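PDB 2QMI: Pbp related beta-lactamase from Pyrococcus abyssi, which is probably a serine peptidase related to penicillin-binding proteins and beta-lactamases, which assembles into an octamer and represents a self-compartmentalizing protease family. Local coordinates for residues A15-P20 against S330-S335; W276-G281 against L354-R359; D386-R391 against L403-L408; F412-T417 against Y425-I430. All blocks are in the same frame, centred on the assembly; numbering follows the deposited sequence.

Contact 1: A15-P20 against S330-S335; sequences AERKVP and SGYPPS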
# COMPACT_ATOMS: atom_id res chain seq x y z
N ALA A 15 23.21 15.40 20.26
CA ALA A 15 22.80 15.65 18.88
C ALA A 15 22.75 14.32 18.11
O ALA A 15 21.74 13.95 17.52
CB ALA A 15 23.78 16.60 18.21
N GLU A 16 23.86 13.59 18.15
CA GLU A 16 23.98 12.32 17.46
C GLU A 16 22.97 11.25 17.85
O GLU A 16 22.40 10.58 16.99
CB GLU A 16 25.39 11.76 17.65
CG GLU A 16 25.48 10.24 17.49
CD GLU A 16 26.82 9.69 17.92
OE1 GLU A 16 27.83 10.05 17.28
OE2 GLU A 16 26.87 8.89 18.89
N ARG A 17 22.74 11.08 19.15
CA ARG A 17 21.82 10.05 19.62
C ARG A 17 20.42 10.59 19.90
O ARG A 17 19.57 9.89 20.47
CB ARG A 17 22.41 9.37 20.87
CG ARG A 17 23.83 8.82 20.68
CD ARG A 17 23.85 7.55 19.81
NE ARG A 17 23.38 6.38 20.55
CZ ARG A 17 24.19 5.56 21.23
NH1 ARG A 17 23.68 4.53 21.89
NH2 ARG A 17 25.51 5.74 21.20
N LYS A 18 20.19 11.83 19.49
CA LYS A 18 18.92 12.52 19.69
C LYS A 18 18.39 12.47 21.12
O LYS A 18 17.30 11.95 21.38
CB LYS A 18 17.85 11.97 18.73
CG LYS A 18 16.64 12.90 18.62
CD LYS A 18 15.87 12.72 17.31
CE LYS A 18 14.88 13.87 17.12
NZ LYS A 18 14.09 13.78 15.86
N VAL A 19 19.17 13.01 22.06
CA VAL A 19 18.76 13.05 23.46
C VAL A 19 18.19 14.44 23.75
O VAL A 19 18.81 15.45 23.42
CB VAL A 19 19.95 12.77 24.42
CG1 VAL A 19 19.46 12.70 25.86
CG2 VAL A 19 20.66 11.47 24.02
N PRO A 20 17.00 14.51 24.38
CA PRO A 20 16.34 15.78 24.71
C PRO A 20 17.10 16.68 25.70
O PRO A 20 17.41 17.82 25.39
CB PRO A 20 14.99 15.32 25.29
CG PRO A 20 14.80 13.93 24.71
CD PRO A 20 16.19 13.36 24.81
N SER A 330 16.74 7.33 26.87
CA SER A 330 17.79 6.32 26.91
C SER A 330 18.60 6.39 25.61
O SER A 330 19.10 5.37 25.13
CB SER A 330 17.21 4.92 27.08
OG SER A 330 16.54 4.50 25.90
N GLY A 331 18.71 7.60 25.06
CA GLY A 331 19.44 7.80 23.82
C GLY A 331 20.93 7.52 23.92
O GLY A 331 21.54 6.99 22.98
N TYR A 332 21.53 7.89 25.05
CA TYR A 332 22.96 7.66 25.27
C TYR A 332 23.18 7.28 26.74
O TYR A 332 22.72 7.98 27.65
CB TYR A 332 23.76 8.91 24.93
CG TYR A 332 25.24 8.64 24.84
CD1 TYR A 332 25.76 7.83 23.83
CD2 TYR A 332 26.11 9.16 25.79
CE1 TYR A 332 27.13 7.53 23.78
CE2 TYR A 332 27.47 8.87 25.75
CZ TYR A 332 27.98 8.06 24.75
OH TYR A 332 29.33 7.76 24.73
N PRO A 333 23.91 6.18 27.00
CA PRO A 333 24.18 5.71 28.36
C PRO A 333 24.79 6.74 29.31
O PRO A 333 25.91 7.20 29.10
CB PRO A 333 25.13 4.53 28.13
CG PRO A 333 24.80 4.07 26.73
CD PRO A 333 24.63 5.37 26.01
N PRO A 334 24.05 7.11 30.36
CA PRO A 334 24.54 8.09 31.33
C PRO A 334 25.88 7.65 31.94
O PRO A 334 26.74 8.48 32.24
CB PRO A 334 23.43 8.14 32.37
CG PRO A 334 22.20 7.84 31.56
CD PRO A 334 22.67 6.70 30.69
N SER A 335 26.04 6.34 32.12
CA SER A 335 27.27 5.81 32.69
C SER A 335 28.48 6.22 31.86
O SER A 335 29.53 6.57 32.41
CB SER A 335 27.20 4.28 32.79
OG SER A 335 27.22 3.70 31.50
O HOH W 1 19.63 7.10 20.33
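Val-19 and Gly-331 bring their CA atoms to 5.3 Å where the chain leaving helix 3-16 passes the loop that runs into helix 334-345. The helix ends in a Schellman motif with Lys-18, at positive phi, as its C-prime residue, and this turn sets Arg-17 and Val-19 toward the loop. Because Gly-331 carries no side chain, Val-19 CG2 can settle 3.9 Å from Gly-331 CA, and the same methyl reaches Tyr-332 CB at 4.1 Å. Arg-17 folds back through bends at chi2 and chi3, so that its chain wraps round the Gly-331 carbonyl, with NE 3.1 Å from Gly-331 O. Its guanidinium then presents one face to the edge of the Tyr-332 ring, the two planes 89° apart and Arg-17 NH2 3.4 Å from Tyr-332 CD1. A water bridges the backbones, donating to Arg-17 O (2.8 Å) and to Gly-331 O (3.3 Å). Farther out, the Tyr-332 side chain lies on Phe-9 and Lys-13 of helix 3-16, while Pro-334 rests on strands 310-316 and 321-327. Val-19 O accepts a hydrogen bond from Trp-130 of a second subunit, so this junction of helices and sheet also borders a subunit interface.

Contact 2: W276-G281 against L354-R359; sequences WEIFGG and LPFIYR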
# COMPACT_ATOMS: atom_id res chain seq x y z
N TRP A 276 28.26 -8.33 33.19
CA TRP A 276 28.66 -7.01 32.66
C TRP A 276 30.13 -6.68 32.86
O TRP A 276 30.48 -5.83 33.68
CB TRP A 276 27.82 -5.93 33.32
CG TRP A 276 26.40 -5.91 32.83
CD1 TRP A 276 25.27 -5.69 33.57
CD2 TRP A 276 25.97 -6.07 31.47
NE1 TRP A 276 24.16 -5.71 32.75
CE2 TRP A 276 24.56 -5.93 31.46
CE3 TRP A 276 26.64 -6.30 30.26
CZ2 TRP A 276 23.80 -6.04 30.29
CZ3 TRP A 276 25.88 -6.40 29.09
CH2 TRP A 276 24.48 -6.27 29.11
N GLU A 277 30.99 -7.34 32.09
CA GLU A 277 32.42 -7.12 32.20
C GLU A 277 32.88 -6.05 31.21
O GLU A 277 32.76 -6.21 29.99
CB GLU A 277 33.16 -8.43 31.93
CG GLU A 277 34.47 -8.55 32.67
CD GLU A 277 34.83 -10.00 32.94
OE1 GLU A 277 35.85 -10.26 33.64
OE2 GLU A 277 34.09 -10.89 32.44
N ILE A 278 33.41 -4.96 31.75
CA ILE A 278 33.88 -3.87 30.92
C ILE A 278 35.36 -3.59 31.15
O ILE A 278 36.14 -3.60 30.20
CB ILE A 278 33.08 -2.58 31.20
CG1 ILE A 278 31.58 -2.84 30.96
CG2 ILE A 278 33.57 -1.45 30.29
CD1 ILE A 278 30.68 -1.66 31.28
N PHE A 279 35.73 -3.34 32.40
CA PHE A 279 37.12 -3.06 32.74
C PHE A 279 37.87 -4.26 33.31
O PHE A 279 39.10 -4.28 33.33
CB PHE A 279 37.18 -1.89 33.73
CG PHE A 279 36.65 -0.59 33.16
CD1 PHE A 279 37.46 0.22 32.38
CD2 PHE A 279 35.32 -0.22 33.38
CE1 PHE A 279 36.95 1.39 31.81
CE2 PHE A 279 34.81 0.94 32.81
CZ PHE A 279 35.62 1.75 32.03
N GLY A 280 37.14 -5.27 33.79
CA GLY A 280 37.84 -6.42 34.34
C GLY A 280 37.01 -7.39 35.16
O GLY A 280 36.20 -8.14 34.62
N GLY A 281 37.23 -7.38 36.47
CA GLY A 281 36.48 -8.27 37.34
C GLY A 281 35.45 -7.52 38.17
O GLY A 281 35.47 -7.59 39.40
N LEU A 354 38.80 4.72 27.58
CA LEU A 354 37.46 4.14 27.72
C LEU A 354 37.08 3.41 26.43
O LEU A 354 36.78 4.03 25.42
CB LEU A 354 36.43 5.22 28.02
CG LEU A 354 36.63 6.00 29.33
CD1 LEU A 354 35.58 7.10 29.41
CD2 LEU A 354 36.53 5.05 30.54
N PRO A 355 37.08 2.07 26.47
CA PRO A 355 36.74 1.23 25.31
C PRO A 355 35.48 1.62 24.55
O PRO A 355 35.50 1.70 23.32
CB PRO A 355 36.68 -0.18 25.90
CG PRO A 355 36.41 0.05 27.37
CD PRO A 355 37.26 1.24 27.68
N PHE A 356 34.38 1.87 25.26
CA PHE A 356 33.14 2.23 24.59
C PHE A 356 33.23 3.53 23.80
O PHE A 356 32.35 3.82 22.98
CB PHE A 356 31.96 2.31 25.58
CG PHE A 356 32.27 3.02 26.88
CD1 PHE A 356 32.58 2.29 28.03
CD2 PHE A 356 32.21 4.41 26.97
CE1 PHE A 356 32.81 2.94 29.24
CE2 PHE A 356 32.44 5.07 28.18
CZ PHE A 356 32.74 4.33 29.31
N ILE A 357 34.29 4.30 24.01
CA ILE A 357 34.44 5.56 23.28
C ILE A 357 35.23 5.46 21.97
O ILE A 357 34.78 5.97 20.95
CB ILE A 357 35.04 6.65 24.18
CG1 ILE A 357 34.12 6.87 25.39
CG2 ILE A 357 35.18 7.96 23.41
CD1 ILE A 357 34.60 7.93 26.35
N TYR A 358 36.41 4.83 21.98
CA TYR A 358 37.17 4.73 20.73
C TYR A 358 36.60 3.68 19.78
O TYR A 358 36.70 3.79 18.56
CB TYR A 358 38.65 4.45 20.98
CG TYR A 358 38.99 3.31 21.92
CD1 TYR A 358 39.04 3.51 23.30
CD2 TYR A 358 39.32 2.04 21.42
CE1 TYR A 358 39.43 2.48 24.16
CE2 TYR A 358 39.71 1.01 22.28
CZ TYR A 358 39.76 1.24 23.65
OH TYR A 358 40.15 0.23 24.51
N ARG A 359 35.98 2.64 20.35
CA ARG A 359 35.38 1.59 19.55
C ARG A 359 34.22 2.14 18.72
O ARG A 359 34.07 1.78 17.55
CB ARG A 359 34.91 0.45 20.47
CG ARG A 359 34.14 -0.67 19.77
CD ARG A 359 34.21 -1.97 20.60
NE ARG A 359 33.74 -1.80 21.97
CZ ARG A 359 32.46 -1.73 22.33
NH1 ARG A 359 31.51 -1.82 21.40
NH2 ARG A 359 32.12 -1.57 23.61
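Ile-278 directs its CB toward helix 355-364, and its CG2 methyl comes 4.3 Å from Pro-355 CG; proline fits this first residue of the helix, where an amide hydrogen is not needed. That methyl also lies at the edge of the Phe-356 ring, 4.5 Å from Phe-356 CD1, and sits above one face of the Phe-279 ring, toward its rim. Phe-279 follows and reaches farthest. With CG anti to its carbonyl carbon (chi1 -63°), the ring is carried across to the helix start, where Leu-354 CD2 meets its edge 3.7 Å from Phe-279 CZ. Phe-279 CE1 is 4.1 Å from Pro-355 CD, and Phe-279 CZ is 4.1 Å from Phe-356 CE1, so the outer end of one ring touches three successive residues. Gly-280 takes backbone angles that a residue with a CB would hardly tolerate. The loop's amides are held from within, Phe-279 N and Gly-280 N both bonding to the Glu-282 carboxylate. No hydrogen bond crosses between the segments: methyls, a proline ring and two phenyl rings join the beta-lactamase-like part to the octamerisation part by shape and hydrophobic cover, without directional bonds.

Contact 3: D386-R391 against L403-L408; sequences DVVYLR and LFPEVL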
# COMPACT_ATOMS: atom_id res chain seq x y z
N ASP A 386 27.62 -3.25 19.02
CA ASP A 386 28.93 -3.89 18.98
C ASP A 386 29.15 -4.79 17.76
O ASP A 386 30.25 -5.32 17.57
CB ASP A 386 29.11 -4.72 20.25
CG ASP A 386 30.56 -4.92 20.61
OD1 ASP A 386 31.30 -5.50 19.78
OD2 ASP A 386 30.96 -4.50 21.72
N VAL A 387 28.12 -4.97 16.93
CA VAL A 387 28.25 -5.85 15.77
C VAL A 387 28.28 -5.13 14.44
O VAL A 387 27.65 -4.08 14.26
CB VAL A 387 27.10 -6.90 15.76
CG1 VAL A 387 27.09 -7.68 14.46
CG2 VAL A 387 27.27 -7.85 16.95
N VAL A 388 29.04 -5.69 13.51
CA VAL A 388 29.16 -5.11 12.18
C VAL A 388 28.44 -6.04 11.21
O VAL A 388 28.72 -7.24 11.17
CB VAL A 388 30.64 -4.99 11.75
CG1 VAL A 388 30.72 -4.33 10.37
CG2 VAL A 388 31.41 -4.18 12.79
N TYR A 389 27.51 -5.49 10.44
CA TYR A 389 26.77 -6.29 9.48
C TYR A 389 27.15 -5.99 8.05
O TYR A 389 27.22 -4.82 7.65
CB TYR A 389 25.26 -6.06 9.64
CG TYR A 389 24.65 -6.66 10.89
CD1 TYR A 389 24.42 -5.87 12.03
CD2 TYR A 389 24.28 -8.00 10.93
CE1 TYR A 389 23.83 -6.42 13.18
CE2 TYR A 389 23.71 -8.56 12.07
CZ TYR A 389 23.48 -7.77 13.19
OH TYR A 389 22.92 -8.35 14.30
N LEU A 390 27.42 -7.04 7.27
CA LEU A 390 27.77 -6.89 5.87
C LEU A 390 26.64 -7.49 5.04
O LEU A 390 26.39 -8.70 5.10
CB LEU A 390 29.08 -7.62 5.57
CG LEU A 390 29.55 -7.60 4.12
CD1 LEU A 390 29.62 -6.17 3.61
CD2 LEU A 390 30.92 -8.26 4.03
N ARG A 391 25.94 -6.66 4.26
CA ARG A 391 24.83 -7.16 3.44
C ARG A 391 25.03 -6.89 1.95
O ARG A 391 25.71 -5.95 1.55
CB ARG A 391 23.51 -6.53 3.90
CG ARG A 391 22.28 -7.24 3.35
CD ARG A 391 21.05 -6.35 3.36
NE ARG A 391 21.28 -5.15 2.55
CZ ARG A 391 20.35 -4.25 2.26
NH1 ARG A 391 19.10 -4.41 2.70
NH2 ARG A 391 20.66 -3.19 1.51
N LEU A 403 29.27 -9.82 11.79
CA LEU A 403 30.71 -9.78 12.05
C LEU A 403 31.07 -9.32 13.46
O LEU A 403 30.59 -8.28 13.93
CB LEU A 403 31.41 -8.88 11.03
CG LEU A 403 31.30 -9.22 9.54
CD1 LEU A 403 32.08 -8.19 8.75
CD2 LEU A 403 31.85 -10.62 9.27
N PHE A 404 31.93 -10.08 14.12
CA PHE A 404 32.37 -9.77 15.47
C PHE A 404 33.79 -9.23 15.49
O PHE A 404 34.73 -9.93 15.10
CB PHE A 404 32.32 -11.03 16.35
CG PHE A 404 30.93 -11.44 16.75
CD1 PHE A 404 29.82 -11.09 15.99
CD2 PHE A 404 30.74 -12.22 17.89
CE1 PHE A 404 28.55 -11.52 16.34
CE2 PHE A 404 29.47 -12.65 18.26
CZ PHE A 404 28.37 -12.30 17.49
N PRO A 405 33.98 -7.97 15.92
CA PRO A 405 35.33 -7.41 15.96
C PRO A 405 36.21 -8.17 16.95
O PRO A 405 35.84 -8.32 18.11
CB PRO A 405 35.08 -5.96 16.39
CG PRO A 405 33.74 -5.67 15.82
CD PRO A 405 32.98 -6.92 16.17
N GLU A 406 37.36 -8.64 16.47
CA GLU A 406 38.30 -9.39 17.30
C GLU A 406 39.53 -8.54 17.50
O GLU A 406 40.34 -8.80 18.38
CB GLU A 406 38.69 -10.70 16.62
CG GLU A 406 39.75 -11.52 17.36
CD GLU A 406 40.40 -12.58 16.46
OE1 GLU A 406 39.71 -13.55 16.06
OE2 GLU A 406 41.61 -12.44 16.15
N VAL A 407 39.68 -7.52 16.65
CA VAL A 407 40.83 -6.62 16.73
C VAL A 407 40.48 -5.22 16.24
O VAL A 407 40.10 -5.04 15.07
CB VAL A 407 42.03 -7.16 15.90
CG1 VAL A 407 43.23 -6.22 16.02
CG2 VAL A 407 42.42 -8.56 16.38
N LEU A 408 40.59 -4.23 17.13
CA LEU A 408 40.29 -2.85 16.76
C LEU A 408 41.47 -1.91 16.95
O LEU A 408 42.09 -1.86 18.01
CB LEU A 408 39.12 -2.29 17.57
CG LEU A 408 37.72 -2.71 17.15
CD1 LEU A 408 37.49 -4.16 17.55
CD2 LEU A 408 36.71 -1.81 17.83
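Val-388 and Leu-403 form an antiparallel hydrogen-bonded pair, Val-388 N giving to Leu-403 O at 3.0 Å and Leu-403 N to Val-388 O at 2.7 Å. The first bond is nearly straight (173°) and the second distinctly bent (144°). Leu-403 begins close to its partner: CB is 3.2 Å from Val-388 O and 4.0 Å from Val-388 CB, so the aliphatic root of the side chain sits against the bonded carbonyl. CG stands opposite the carbonyl carbon of Leu-403 (chi1 -60°), next to the backbone N, which keeps it beside Val-388 O, and beyond it CD1 extends to 4.4 Å from Leu-390 CB. The side chain also packs on Cys-415, Thr-417 and Ala-426 of the next two strands, a largely apolar setting that suits leucine. Strands 387-392 and 400-408 are a hairpin in the eight-stranded antiparallel barrel of the octamerisation domain, and the face bearing Val-388, Leu-403 and Ala-426 is probably its interior. Phe-404 emerges on the other face, its CE1 3.9 Å from Val-387 CG2, and its ring stacks on Phe-404 of a third subunit. Pro-405, which has no amide hydrogen to give, sets CD 3.5 Å from Asp-386 O and CG 4.1 Å from Val-388 CG2. The Asp-386 carboxylate pairs with Arg-359. Past the proline, a classic beta bulge sets two residues, Glu-406 and Val-407, opposite the single Lys-414 of the next strand.

Contact 4: F412-T417 against Y425-I430; sequences FIKCYT and YAEFYI
Ile-413 with Phe-428 and Cys-415 with Ala-426 are the hydrogen-bonded pairs of this antiparallel ladder, each joined by two backbone bonds. The shortest runs 2.8 Å from Ala-426 N to Cys-415 O. The longest, from Ile-413 N to Phe-428 O, is 3.2 Å. The non-hydrogen-bonded pairs, Lys-414 with Glu-427 between them and Phe-412 with Tyr-429 and Tyr-416 with Tyr-425 at the ends, share one face. The Tyr-425 ring is covered on both sides: Tyr-416 CB makes a CH-pi contact over one face, 4.1 Å from the centroid, and Lys-414 NZ lies off-centre over the opposite face, a cation-pi contact at 4.7 Å. Lysine suits this place because its extended chain lays CE 3.3 Å from Tyr-425 CD2 before ending in a charge. Phe-412 holds CG opposite its backbone N (chi1 -177°), which lays the ring alongside the Tyr-429 and Glu-427 side chains: CE1 lies over the Tyr-429 ring, 3.8 Å from Tyr-429 CZ, and CZ is 3.8 Å from Glu-427 CG. On the face of Ile-413, Ala-426 and Phe-428, Cys-415 SG meets the Phe-428 ring edge, 4.3 Å from Phe-428 CE2. The Tyr-416 side chain ends away from strand 422-431, its OH hydrogen-bonded to Tyr-416 OH of a third subunit. Strands 400-408 and 434-439 flank this hairpin in the barrel, and helix 355-364 supplies Ile-362 and Leu-363 against Ile-413.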
# COMPACT_ATOMS: atom_id res chain seq x y z
N PHE A 412 42.80 -0.13 11.44
CA PHE A 412 42.56 -1.54 11.15
C PHE A 412 41.55 -2.21 12.07
O PHE A 412 41.65 -2.10 13.29
CB PHE A 412 43.90 -2.28 11.25
CG PHE A 412 43.84 -3.73 10.90
CD1 PHE A 412 43.54 -4.13 9.60
CD2 PHE A 412 44.09 -4.70 11.86
CE1 PHE A 412 43.49 -5.49 9.26
CE2 PHE A 412 44.04 -6.06 11.54
CZ PHE A 412 43.75 -6.46 10.23
N ILE A 413 40.58 -2.90 11.48
CA ILE A 413 39.57 -3.63 12.23
C ILE A 413 39.48 -5.05 11.66
O ILE A 413 39.19 -5.22 10.48
CB ILE A 413 38.17 -2.98 12.13
CG1 ILE A 413 38.20 -1.57 12.72
CG2 ILE A 413 37.13 -3.83 12.86
CD1 ILE A 413 36.92 -0.80 12.52
N LYS A 414 39.73 -6.05 12.50
CA LYS A 414 39.65 -7.44 12.05
C LYS A 414 38.40 -8.05 12.68
O LYS A 414 38.24 -8.01 13.90
CB LYS A 414 40.90 -8.21 12.46
CG LYS A 414 40.92 -9.65 11.98
CD LYS A 414 42.28 -10.30 12.21
CE LYS A 414 42.34 -11.69 11.58
NZ LYS A 414 43.68 -12.33 11.74
N CYS A 415 37.52 -8.60 11.86
CA CYS A 415 36.29 -9.21 12.35
C CYS A 415 36.23 -10.66 11.90
O CYS A 415 37.04 -11.10 11.09
CB CYS A 415 35.06 -8.49 11.80
SG CYS A 415 35.01 -6.75 12.13
N TYR A 416 35.26 -11.39 12.44
CA TYR A 416 35.08 -12.78 12.08
C TYR A 416 33.61 -13.13 12.22
O TYR A 416 32.89 -12.50 12.99
CB TYR A 416 35.91 -13.69 12.99
CG TYR A 416 35.40 -13.78 14.41
CD1 TYR A 416 34.38 -14.67 14.75
CD2 TYR A 416 35.93 -12.97 15.42
CE1 TYR A 416 33.91 -14.76 16.06
CE2 TYR A 416 35.46 -13.05 16.74
CZ TYR A 416 34.45 -13.95 17.05
OH TYR A 416 33.98 -14.05 18.34
N THR A 417 33.18 -14.12 11.45
CA THR A 417 31.81 -14.56 11.50
C THR A 417 31.84 -16.08 11.60
O THR A 417 32.89 -16.65 11.88
CB THR A 417 31.05 -14.16 10.24
OG1 THR A 417 29.67 -14.51 10.40
CG2 THR A 417 31.63 -14.86 9.02
N TYR A 425 37.40 -14.77 8.85
CA TYR A 425 37.64 -13.35 9.08
C TYR A 425 37.48 -12.37 7.93
O TYR A 425 37.58 -12.72 6.75
CB TYR A 425 39.05 -13.16 9.64
CG TYR A 425 39.38 -14.02 10.84
CD1 TYR A 425 39.52 -15.41 10.70
CD2 TYR A 425 39.59 -13.45 12.09
CE1 TYR A 425 39.87 -16.21 11.80
CE2 TYR A 425 39.93 -14.24 13.19
CZ TYR A 425 40.08 -15.61 13.04
OH TYR A 425 40.46 -16.38 14.12
N ALA A 426 37.25 -11.12 8.32
CA ALA A 426 37.12 -10.00 7.39
C ALA A 426 38.09 -8.94 7.92
O ALA A 426 38.39 -8.91 9.12
CB ALA A 426 35.69 -9.46 7.40
N GLU A 427 38.59 -8.09 7.03
CA GLU A 427 39.53 -7.03 7.44
C GLU A 427 39.19 -5.70 6.79
O GLU A 427 38.96 -5.63 5.59
CB GLU A 427 40.97 -7.41 7.09
CG GLU A 427 41.55 -8.55 7.91
CD GLU A 427 41.46 -9.89 7.20
OE1 GLU A 427 42.02 -10.03 6.09
OE2 GLU A 427 40.84 -10.81 7.77
N PHE A 428 39.16 -4.66 7.61
CA PHE A 428 38.87 -3.30 7.15
C PHE A 428 40.15 -2.48 7.26
O PHE A 428 40.75 -2.41 8.33
CB PHE A 428 37.79 -2.67 8.04
CG PHE A 428 36.41 -3.20 7.80
CD1 PHE A 428 35.65 -2.73 6.73
CD2 PHE A 428 35.87 -4.18 8.63
CE1 PHE A 428 34.37 -3.23 6.50
CE2 PHE A 428 34.59 -4.69 8.40
CZ PHE A 428 33.84 -4.21 7.33
N TYR A 429 40.58 -1.88 6.15
CA TYR A 429 41.78 -1.04 6.15
C TYR A 429 41.38 0.42 5.94
O TYR A 429 40.96 0.80 4.85
CB TYR A 429 42.74 -1.48 5.04
CG TYR A 429 43.33 -2.88 5.21
CD1 TYR A 429 42.62 -4.01 4.81
CD2 TYR A 429 44.60 -3.05 5.78
CE1 TYR A 429 43.16 -5.30 4.99
CE2 TYR A 429 45.14 -4.33 5.96
CZ TYR A 429 44.41 -5.45 5.56
OH TYR A 429 44.95 -6.71 5.72
N ILE A 430 41.50 1.23 7.00
CA ILE A 430 41.13 2.65 6.91
C ILE A 430 42.34 3.50 6.56
O ILE A 430 43.34 3.50 7.28
CB ILE A 430 40.52 3.17 8.24
CG1 ILE A 430 39.26 2.39 8.60
CG2 ILE A 430 40.16 4.66 8.10
CD1 ILE A 430 39.50 1.04 9.25

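How the contacts relate
Contact 1 lies within the beta-lactamase-like part, contact 2 joins the loop between strands 272-273 and 283-284 to the start of helix 355-364, and contacts 3 and 4 belong to the C-terminal barrel. Contacts 1 and 2 interleave along the chain, with centres about 18 Å apart; contacts 3 and 4 follow in series. Helix 355-364 leads toward the barrel, and contact 2 is coupled to contact 3 by the salt bridge from Arg-359 NH1 to Asp-386 OD2 at 2.8 Å. Contacts 3 and 4, centres about 7 Å apart, meet along neighbouring strands 400-408 and 412-419. Contacts 2, 3 and 4 all touch the third subunit, consistent with a barrel that serves octamer assembly, whereas contact 1 borders the second.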